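Local coordinates for protein UDP-N-acetylglucosamine pyrophosphorylase (Entamoeba histolytica, PDB 3OC9) that probably catalyses the joining of N-acetylglucosamine 1-phosphate and UTP to give UDP-N-acetylglucosamine and diphosphate, at residues 10-15 with 213-218; 67-72 with 109-114. All coordinates share one frame; numbering follows the deposited sequence. Where two conformers were deposited one is given.

Overall arrangement
Contacts 1 and 2 are both largely buried and flank the middle of the molecule, with their own centres about 34 Å apart and no touch between them. They share no helix or strand, but both pack against the same mixed sheet: contact 1 joins an N-terminal loop to strand 209-215, and contact 2 joins two helices, 68-87 and 105-114, that lie on strand 95-100. The residues of contact 2 all fall in the sequence between the two segments of contact 1. Their chemistry differs. Residues 10-15 and 213-218 meet through aliphatic carbons alone, whereas residues 67-72 and 109-114 combine aromatic packing with a hydroxyl pair at a helix start.

Contact 1. Residues 10-15 with 213-218; sequences VDITTN and IVKKGF
No ring or other flat group carries the meeting of I12 with I213 and K215; it is made by aliphatic carbons. The nearest side-chain plane is the carboxamide of N15, which stops 5.0 Å short, measured from N15 OD1 to K215 CE. The touching is done by the delta methyl of I12, which lies 4.0 Å from I213 CD1 and 4.2 Å from K215 CE. I12 gets there with its CG1-CD1 branch stretched out (chi2 170°), so the methyl leads and the CG2 branch stays behind. I213 answers from a bent chain: CG1 stands between the backbone N and the carbonyl carbon (chi1 67°), and CD1 comes up at a slant to the I12 branch. K215 runs extended beyond CG and passes roughly at right angles to I12, giving a methylene flank while its ammonium end lies beyond the contact. The backbones remain well apart, the CA atoms of I12 and I213 being 8.7 Å from each other. Strand 322-326 runs beside both segments: its F325 hydrogen-bonds with I213 through the backbone, as sheet partner of strand 209-215, while I324 N and E326 N tie the loop to it through the hydroxyls of T13 and T14. Segment 10-15 thus lines one edge of that strand, strand 209-215 pairs along the other, and I12 reaches across beside E326. Strand 258-261, through C258, also meets I12, and helix 196-204 packs on the threonines through Y201.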
ATOM      1  N   VAL A  10       4.698 -21.696  -6.811  1.00 22.62           N
ATOM      2  CA  VAL A  10       3.702 -21.359  -5.772  1.00 22.50           C
ATOM      3  C   VAL A  10       2.288 -21.376  -6.403  1.00 22.96           C
ATOM      4  O   VAL A  10       2.080 -20.723  -7.429  1.00 24.33           O
ATOM      5  CB  VAL A  10       3.990 -19.934  -5.184  1.00 22.42           C
ATOM      6  CG1 VAL A  10       2.897 -19.494  -4.194  1.00 22.98           C
ATOM      7  CG2 VAL A  10       5.381 -19.890  -4.505  1.00 21.60           C
ATOM      8  N   ASP A  11       1.325 -22.088  -5.798  1.00 22.77           N
ATOM      9  CA  ASP A  11      -0.087 -22.098  -6.276  1.00 23.96           C
ATOM     10  C   ASP A  11      -0.887 -20.874  -5.760  1.00 22.53           C
ATOM     11  O   ASP A  11      -0.750 -20.479  -4.585  1.00 22.75           O
ATOM     12  CB  ASP A  11      -0.840 -23.357  -5.823  1.00 25.46           C
ATOM     13  CG  ASP A  11      -0.191 -24.661  -6.290  1.00 29.60           C
ATOM     14  OD1 ASP A  11       0.158 -24.792  -7.489  1.00 34.31           O
ATOM     15  OD2 ASP A  11      -0.029 -25.556  -5.440  1.00 35.32           O
ATOM     16  N   ILE A  12      -1.730 -20.310  -6.633  1.00 21.58           N
ATOM     17  CA  ILE A  12      -2.639 -19.196  -6.272  1.00 21.01           C
ATOM     18  C   ILE A  12      -3.837 -19.807  -5.540  1.00 21.26           C
ATOM     19  O   ILE A  12      -4.577 -20.598  -6.125  1.00 21.68           O
ATOM     20  CB  ILE A  12      -3.100 -18.392  -7.552  1.00 21.46           C
ATOM     21  CG1 ILE A  12      -1.877 -17.763  -8.267  1.00 22.44           C
ATOM     22  CG2 ILE A  12      -4.214 -17.334  -7.210  1.00 21.37           C
ATOM     23  CD1 ILE A  12      -2.172 -17.160  -9.682  1.00 23.14           C
ATOM     24  N   THR A  13      -3.993 -19.499  -4.248  1.00 20.78           N
ATOM     25  CA  THR A  13      -5.028 -20.143  -3.416  1.00 20.32           C
ATOM     26  C   THR A  13      -6.453 -19.918  -3.967  1.00 21.14           C
ATOM     27  O   THR A  13      -7.287 -20.845  -3.958  1.00 21.79           O
ATOM     28  CB  THR A  13      -4.922 -19.707  -1.913  1.00 20.78           C
ATOM     29  OG1 THR A  13      -3.527 -19.612  -1.523  1.00 20.49           O
ATOM     30  CG2 THR A  13      -5.622 -20.718  -1.014  1.00 19.12           C
ATOM     31  N   THR A  14      -6.722 -18.696  -4.427  1.00 20.30           N
ATOM     32  CA  THR A  14      -8.053 -18.295  -4.972  1.00 22.21           C
ATOM     33  C   THR A  14      -8.472 -19.001  -6.298  1.00 22.98           C
ATOM     34  O   THR A  14      -9.644 -18.899  -6.727  1.00 23.47           O
ATOM     35  CB  THR A  14      -8.186 -16.728  -5.080  1.00 21.54           C
ATOM     36  OG1 THR A  14      -7.088 -16.174  -5.833  1.00 21.57           O
ATOM     37  CG2 THR A  14      -8.186 -16.113  -3.707  1.00 21.71           C
ATOM     38  N   ASN A  15      -7.551 -19.729  -6.937  1.00 23.09           N
ATOM     39  CA  ASN A  15      -7.906 -20.574  -8.106  1.00 25.11           C
ATOM     40  C   ASN A  15      -8.823 -21.757  -7.715  1.00 26.25           C
ATOM     41  O   ASN A  15      -9.706 -22.163  -8.499  1.00 27.68           O
ATOM     42  CB  ASN A  15      -6.649 -21.143  -8.817  1.00 24.78           C
ATOM     43  CG  ASN A  15      -5.951 -20.132  -9.747  1.00 25.98           C
ATOM     44  OD1 ASN A  15      -6.425 -19.012  -9.968  1.00 29.71           O
ATOM     45  ND2 ASN A  15      -4.797 -20.536 -10.288  1.00 28.06           N
ATOM     46  N   ILE A 213      -1.601 -10.636  -5.036  1.00 16.44           N
ATOM     47  CA  ILE A 213      -0.730 -10.735  -6.228  1.00 16.16           C
ATOM     48  C   ILE A 213      -1.474 -10.349  -7.511  1.00 17.33           C
ATOM     49  O   ILE A 213      -2.724 -10.414  -7.563  1.00 17.36           O
ATOM     50  CB  ILE A 213      -0.027 -12.162  -6.388  1.00 15.24           C
ATOM     51  CG1 ILE A 213      -1.030 -13.307  -6.687  1.00 15.82           C
ATOM     52  CG2 ILE A 213       0.824 -12.501  -5.128  1.00 15.29           C
ATOM     53  CD1 ILE A 213      -1.419 -13.496  -8.232  1.00 16.38           C
ATOM     54  N   VAL A 214      -0.704  -9.948  -8.522  1.00 18.26           N
ATOM     55  CA  VAL A 214      -1.208  -9.849  -9.908  1.00 19.37           C
ATOM     56  C   VAL A 214      -0.519 -10.927 -10.772  1.00 19.37           C
ATOM     57  O   VAL A 214       0.681 -11.186 -10.617  1.00 20.38           O
ATOM     58  CB  VAL A 214      -1.002  -8.412 -10.530  1.00 19.22           C
ATOM     59  CG1 VAL A 214      -1.877  -7.366  -9.811  1.00 21.31           C
ATOM     60  CG2 VAL A 214       0.530  -7.961 -10.529  1.00 19.37           C
ATOM     61  N   LYS A 215      -1.267 -11.559 -11.678  1.00 20.77           N
ATOM     62  CA  LYS A 215      -0.650 -12.499 -12.647  1.00 22.32           C
ATOM     63  C   LYS A 215       0.340 -11.811 -13.612  1.00 22.94           C
ATOM     64  O   LYS A 215      -0.043 -10.869 -14.337  1.00 23.19           O
ATOM     65  CB  LYS A 215      -1.740 -13.184 -13.472  1.00 23.74           C
ATOM     66  CG  LYS A 215      -2.456 -14.316 -12.792  1.00 26.79           C
ATOM     67  CD  LYS A 215      -3.282 -15.055 -13.878  1.00 32.50           C
ATOM     68  CE  LYS A 215      -3.870 -16.341 -13.389  1.00 35.15           C
ATOM     69  NZ  LYS A 215      -4.876 -16.877 -14.379  1.00 35.97           N
ATOM     70  N   LYS A 216       1.604 -12.262 -13.615  1.00 22.22           N
ATOM     71  CA  LYS A 216       2.692 -11.632 -14.425  1.00 23.01           C
ATOM     72  C   LYS A 216       2.301 -11.531 -15.914  1.00 24.19           C
ATOM     73  O   LYS A 216       1.845 -12.510 -16.493  1.00 24.68           O
ATOM     74  CB  LYS A 216       4.010 -12.411 -14.259  1.00 22.26           C
ATOM     75  CG  LYS A 216       5.222 -11.878 -15.071  1.00 22.75           C
ATOM     76  CD  LYS A 216       6.566 -12.482 -14.584  1.00 21.69           C
ATOM     77  CE  LYS A 216       7.698 -12.185 -15.568  1.00 23.50           C
ATOM     78  NZ  LYS A 216       9.028 -12.533 -14.921  1.00 23.45           N
ATOM     79  N   GLY A 217       2.476 -10.350 -16.501  1.00 25.59           N
ATOM     80  CA  GLY A 217       2.004 -10.062 -17.881  1.00 27.38           C
ATOM     81  C   GLY A 217       2.961 -10.326 -19.041  1.00 27.95           C
ATOM     82  O   GLY A 217       2.510 -10.662 -20.155  1.00 28.72           O
ATOM     83  N   PHE A 218       4.266 -10.160 -18.802  1.00 28.16           N
ATOM     84  CA  PHE A 218       5.326 -10.348 -19.817  1.00 28.87           C
ATOM     85  C   PHE A 218       6.697 -10.519 -19.134  1.00 29.59           C
ATOM     86  O   PHE A 218       6.843 -10.141 -17.967  1.00 28.62           O
ATOM     87  CB  PHE A 218       5.329  -9.226 -20.905  1.00 30.09           C
ATOM     88  CG  PHE A 218       5.622  -7.829 -20.385  1.00 29.37           C
ATOM     89  CD1 PHE A 218       4.644  -7.088 -19.725  1.00 29.09           C
ATOM     90  CD2 PHE A 218       6.883  -7.248 -20.587  1.00 30.70           C
ATOM     91  CE1 PHE A 218       4.911  -5.792 -19.245  1.00 27.56           C
ATOM     92  CE2 PHE A 218       7.163  -5.961 -20.126  1.00 30.09           C
ATOM     93  CZ  PHE A 218       6.183  -5.226 -19.444  1.00 29.85           C
TER

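Contact 2. Residues 67-72 with 109-114; sequences SIFQMT and NNYFKE
Y111 and F112, neighbours on the second helix, close on F69 from its edge and one face, while Y111 alone reaches S67. Y111 comes first, with CG anti to its backbone N (chi1 179°), which throws the ring out toward the start of helix 68-87. Its hydroxyl hydrogen-bonds to S67 OG at 2.9 Å; either oxygen could be the donor. S67 OG sits near the plane of the phenol ring, at its edge. S67 is the N-cap residue of the helix, and the same OG accepts from Q70 N at 3.1 Å with an N-H...O angle of 157°. The tyrosine thus grips the capping atom itself and joins one helix directly to the first turn of the other. On the way Y111 CE1 comes 3.9 Å from F69 CD2, at the edge of the phenylalanine ring and in its plane. F112 takes a face instead: its CZ lies over the F69 ring, 3.8 Å from F69 CG, while CE2 sits above the same face toward the rim. The two phenylalanine planes are inclined at 44°, with centroids 5.1 Å apart, so the pair is an oblique packing. F69 is therefore held along its edge by one aromatic ring and over a face by the next. L98 of strand 95-100 touches both phenylalanines. Strand 95-100 lies between parallel strands 36-41 and 125-134, with helices 68-87 and 105-114 on the connections, so the contact joins the helices of two successive beta-alpha-beta crossovers, an arrangement characteristic of the Rossmann-like GT-A nucleotidyltransferase fold.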
ATOM      1  N   SER A  67      -6.216  15.343  -1.540  1.00 26.11           N
ATOM      2  CA  SER A  67      -4.911  14.718  -1.264  1.00 25.21           C
ATOM      3  C   SER A  67      -5.026  13.193  -1.133  1.00 23.97           C
ATOM      4  O   SER A  67      -6.122  12.665  -0.906  1.00 23.83           O
ATOM      5  CB  SER A  67      -4.266  15.272   0.021  1.00 25.14           C
ATOM      6  OG  SER A  67      -4.977  14.869   1.188  1.00 25.61           O
ATOM      7  N   ILE A  68      -3.886  12.509  -1.253  1.00 23.20           N
ATOM      8  CA  ILE A  68      -3.817  11.039  -1.044  1.00 22.66           C
ATOM      9  C   ILE A  68      -4.305  10.682   0.379  1.00 21.96           C
ATOM     10  O   ILE A  68      -5.122   9.753   0.557  1.00 21.61           O
ATOM     11  CB  ILE A  68      -2.373  10.488  -1.333  1.00 23.15           C
ATOM     12  CG1 ILE A  68      -1.991  10.682  -2.824  1.00 24.54           C
ATOM     13  CG2 ILE A  68      -2.232   9.016  -0.908  1.00 21.36           C
ATOM     14  CD1 ILE A  68      -0.498  10.429  -3.142  1.00 26.21           C
ATOM     15  N   PHE A  69      -3.821  11.416   1.389  1.00 22.65           N
ATOM     16  CA  PHE A  69      -4.284  11.219   2.782  1.00 21.92           C
ATOM     17  C   PHE A  69      -5.812  11.391   2.936  1.00 22.31           C
ATOM     18  O   PHE A  69      -6.440  10.615   3.680  1.00 21.98           O
ATOM     19  CB  PHE A  69      -3.572  12.153   3.789  1.00 22.32           C
ATOM     20  CG  PHE A  69      -2.144  11.731   4.198  1.00 22.28           C
ATOM     21  CD1 PHE A  69      -1.747  10.392   4.268  1.00 23.53           C
ATOM     22  CD2 PHE A  69      -1.225  12.715   4.592  1.00 25.23           C
ATOM     23  CE1 PHE A  69      -0.434  10.040   4.681  1.00 24.95           C
ATOM     24  CE2 PHE A  69       0.077  12.379   5.018  1.00 26.22           C
ATOM     25  CZ  PHE A  69       0.474  11.037   5.046  1.00 24.75           C
ATOM     26  N   GLN A  70      -6.406  12.396   2.264  1.00 21.96           N
ATOM     27  CA  GLN A  70      -7.877  12.596   2.291  1.00 22.29           C
ATOM     28  C   GLN A  70      -8.664  11.403   1.668  1.00 22.03           C
ATOM     29  O   GLN A  70      -9.706  11.015   2.216  1.00 21.60           O
ATOM     30  CB  GLN A  70      -8.306  13.939   1.636  1.00 23.85           C
ATOM     31  CG  GLN A  70      -9.858  14.172   1.663  1.00 24.81           C
ATOM     32  CD  GLN A  70     -10.296  15.594   1.238  1.00 30.33           C
ATOM     33  OE1 GLN A  70      -9.467  16.463   0.929  1.00 31.77           O
ATOM     34  NE2 GLN A  70     -11.614  15.829   1.240  1.00 30.54           N
ATOM     35  N   MET A  71      -8.186  10.858   0.537  1.00 21.96           N
ATOM     36  CA  MET A  71      -8.766   9.648  -0.104  0.50 22.15           C
ATOM     37  C   MET A  71      -8.859   8.467   0.886  1.00 21.39           C
ATOM     38  O   MET A  71      -9.925   7.825   1.056  1.00 21.43           O
ATOM     39  CB  MET A  71      -7.916   9.185  -1.309  0.50 22.71           C
ATOM     40  CG  MET A  71      -7.431  10.246  -2.305  0.50 25.99           C
ATOM     41  SD  MET A  71      -8.251  10.219  -3.905  0.50 31.51           S
ATOM     42  CE  MET A  71      -9.720  11.160  -3.507  0.50 31.16           C
ATOM     43  N   THR A  72      -7.720   8.162   1.524  1.00 20.51           N
ATOM     44  CA  THR A  72      -7.651   7.089   2.539  1.00 20.15           C
ATOM     45  C   THR A  72      -8.623   7.338   3.715  1.00 19.96           C
ATOM     46  O   THR A  72      -9.354   6.429   4.127  1.00 20.41           O
ATOM     47  CB  THR A  72      -6.178   6.852   3.039  1.00 20.03           C
ATOM     48  OG1 THR A  72      -5.309   6.670   1.907  1.00 20.76           O
ATOM     49  CG2 THR A  72      -6.088   5.614   3.975  1.00 19.97           C
ATOM     50  N   ASN A 109       1.642  15.485  11.755  1.00 26.38           N
ATOM     51  CA  ASN A 109       0.675  15.721  12.834  1.00 26.74           C
ATOM     52  C   ASN A 109      -0.093  17.050  12.658  1.00 26.55           C
ATOM     53  O   ASN A 109      -1.324  17.093  12.821  1.00 25.35           O
ATOM     54  CB  ASN A 109       1.370  15.678  14.219  1.00 27.77           C
ATOM     55  CG  ASN A 109       1.493  14.260  14.790  1.00 28.19           C
ATOM     56  OD1 ASN A 109       0.677  13.380  14.512  1.00 30.82           O
ATOM     57  ND2 ASN A 109       2.481  14.063  15.658  1.00 31.42           N
ATOM     58  N   ASN A 110       0.638  18.112  12.306  1.00 27.26           N
ATOM     59  CA  ASN A 110       0.028  19.423  12.057  0.50 27.45           C
ATOM     60  C   ASN A 110      -0.926  19.405  10.854  1.00 26.99           C
ATOM     61  O   ASN A 110      -1.978  20.058  10.888  1.00 26.86           O
ATOM     62  CB  ASN A 110       1.096  20.506  11.861  0.50 28.30           C
ATOM     63  CG  ASN A 110       1.735  20.949  13.168  0.50 29.87           C
ATOM     64  OD1 ASN A 110       1.149  20.814  14.244  0.50 30.66           O
ATOM     65  ND2 ASN A 110       2.941  21.492  13.076  0.50 31.59           N
ATOM     66  N   TYR A 111      -0.568  18.653   9.804  1.00 26.18           N
ATOM     67  CA  TYR A 111      -1.399  18.542   8.591  1.00 25.70           C
ATOM     68  C   TYR A 111      -2.783  17.961   8.925  1.00 25.50           C
ATOM     69  O   TYR A 111      -3.810  18.540   8.536  1.00 25.22           O
ATOM     70  CB  TYR A 111      -0.685  17.734   7.479  1.00 25.87           C
ATOM     71  CG  TYR A 111      -1.503  17.568   6.210  1.00 25.24           C
ATOM     72  CD1 TYR A 111      -2.228  16.392   5.971  1.00 25.72           C
ATOM     73  CD2 TYR A 111      -1.566  18.589   5.250  1.00 27.27           C
ATOM     74  CE1 TYR A 111      -2.996  16.234   4.802  1.00 25.36           C
ATOM     75  CE2 TYR A 111      -2.347  18.443   4.080  1.00 28.35           C
ATOM     76  CZ  TYR A 111      -3.045  17.254   3.871  1.00 26.72           C
ATOM     77  OH  TYR A 111      -3.811  17.088   2.739  1.00 29.08           O
ATOM     78  N   PHE A 112      -2.821  16.859   9.684  1.00 24.43           N
ATOM     79  CA  PHE A 112      -4.110  16.264  10.099  1.00 24.03           C
ATOM     80  C   PHE A 112      -4.945  17.181  11.040  1.00 24.56           C
ATOM     81  O   PHE A 112      -6.161  17.348  10.854  1.00 24.24           O
ATOM     82  CB  PHE A 112      -3.907  14.852  10.699  1.00 24.34           C
ATOM     83  CG  PHE A 112      -3.776  13.744   9.655  1.00 22.74           C
ATOM     84  CD1 PHE A 112      -4.917  13.140   9.106  1.00 21.94           C
ATOM     85  CD2 PHE A 112      -2.518  13.309   9.220  1.00 22.55           C
ATOM     86  CE1 PHE A 112      -4.802  12.094   8.135  1.00 22.88           C
ATOM     87  CE2 PHE A 112      -2.392  12.282   8.237  1.00 24.57           C
ATOM     88  CZ  PHE A 112      -3.551  11.681   7.693  1.00 21.11           C
ATOM     89  N   LYS A 113      -4.294  17.778  12.040  1.00 24.73           N
ATOM     90  CA  LYS A 113      -4.988  18.637  13.026  1.00 25.26           C
ATOM     91  C   LYS A 113      -5.681  19.844  12.375  1.00 26.35           C
ATOM     92  O   LYS A 113      -6.850  20.154  12.662  1.00 26.29           O
ATOM     93  CB  LYS A 113      -3.978  19.107  14.090  1.00 25.71           C
ATOM     94  CG  LYS A 113      -4.507  20.080  15.180  1.00 27.29           C
ATOM     95  CD  LYS A 113      -5.630  19.483  16.014  1.00 29.96           C
ATOM     96  CE  LYS A 113      -5.901  20.335  17.264  1.00 30.09           C
ATOM     97  NZ  LYS A 113      -7.227  20.048  17.885  1.00 31.49           N
ATOM     98  N   GLU A 114      -4.966  20.536  11.509  1.00 26.51           N
ATOM     99  CA  GLU A 114      -5.562  21.733  10.891  1.00 27.68           C
ATOM    100  C   GLU A 114      -6.594  21.433   9.786  1.00 27.93           C
ATOM    101  O   GLU A 114      -7.339  22.332   9.364  1.00 28.30           O
ATOM    102  CB  GLU A 114      -4.477  22.737  10.476  1.00 28.36           C
ATOM    103  CG  GLU A 114      -3.520  23.140  11.651  1.00 29.54           C
ATOM    104  CD  GLU A 114      -4.190  23.917  12.827  1.00 30.95           C
ATOM    105  OE1 GLU A 114      -5.153  24.693  12.574  1.00 30.94           O
ATOM    106  OE2 GLU A 114      -3.710  23.751  14.000  1.00 26.57           O
TER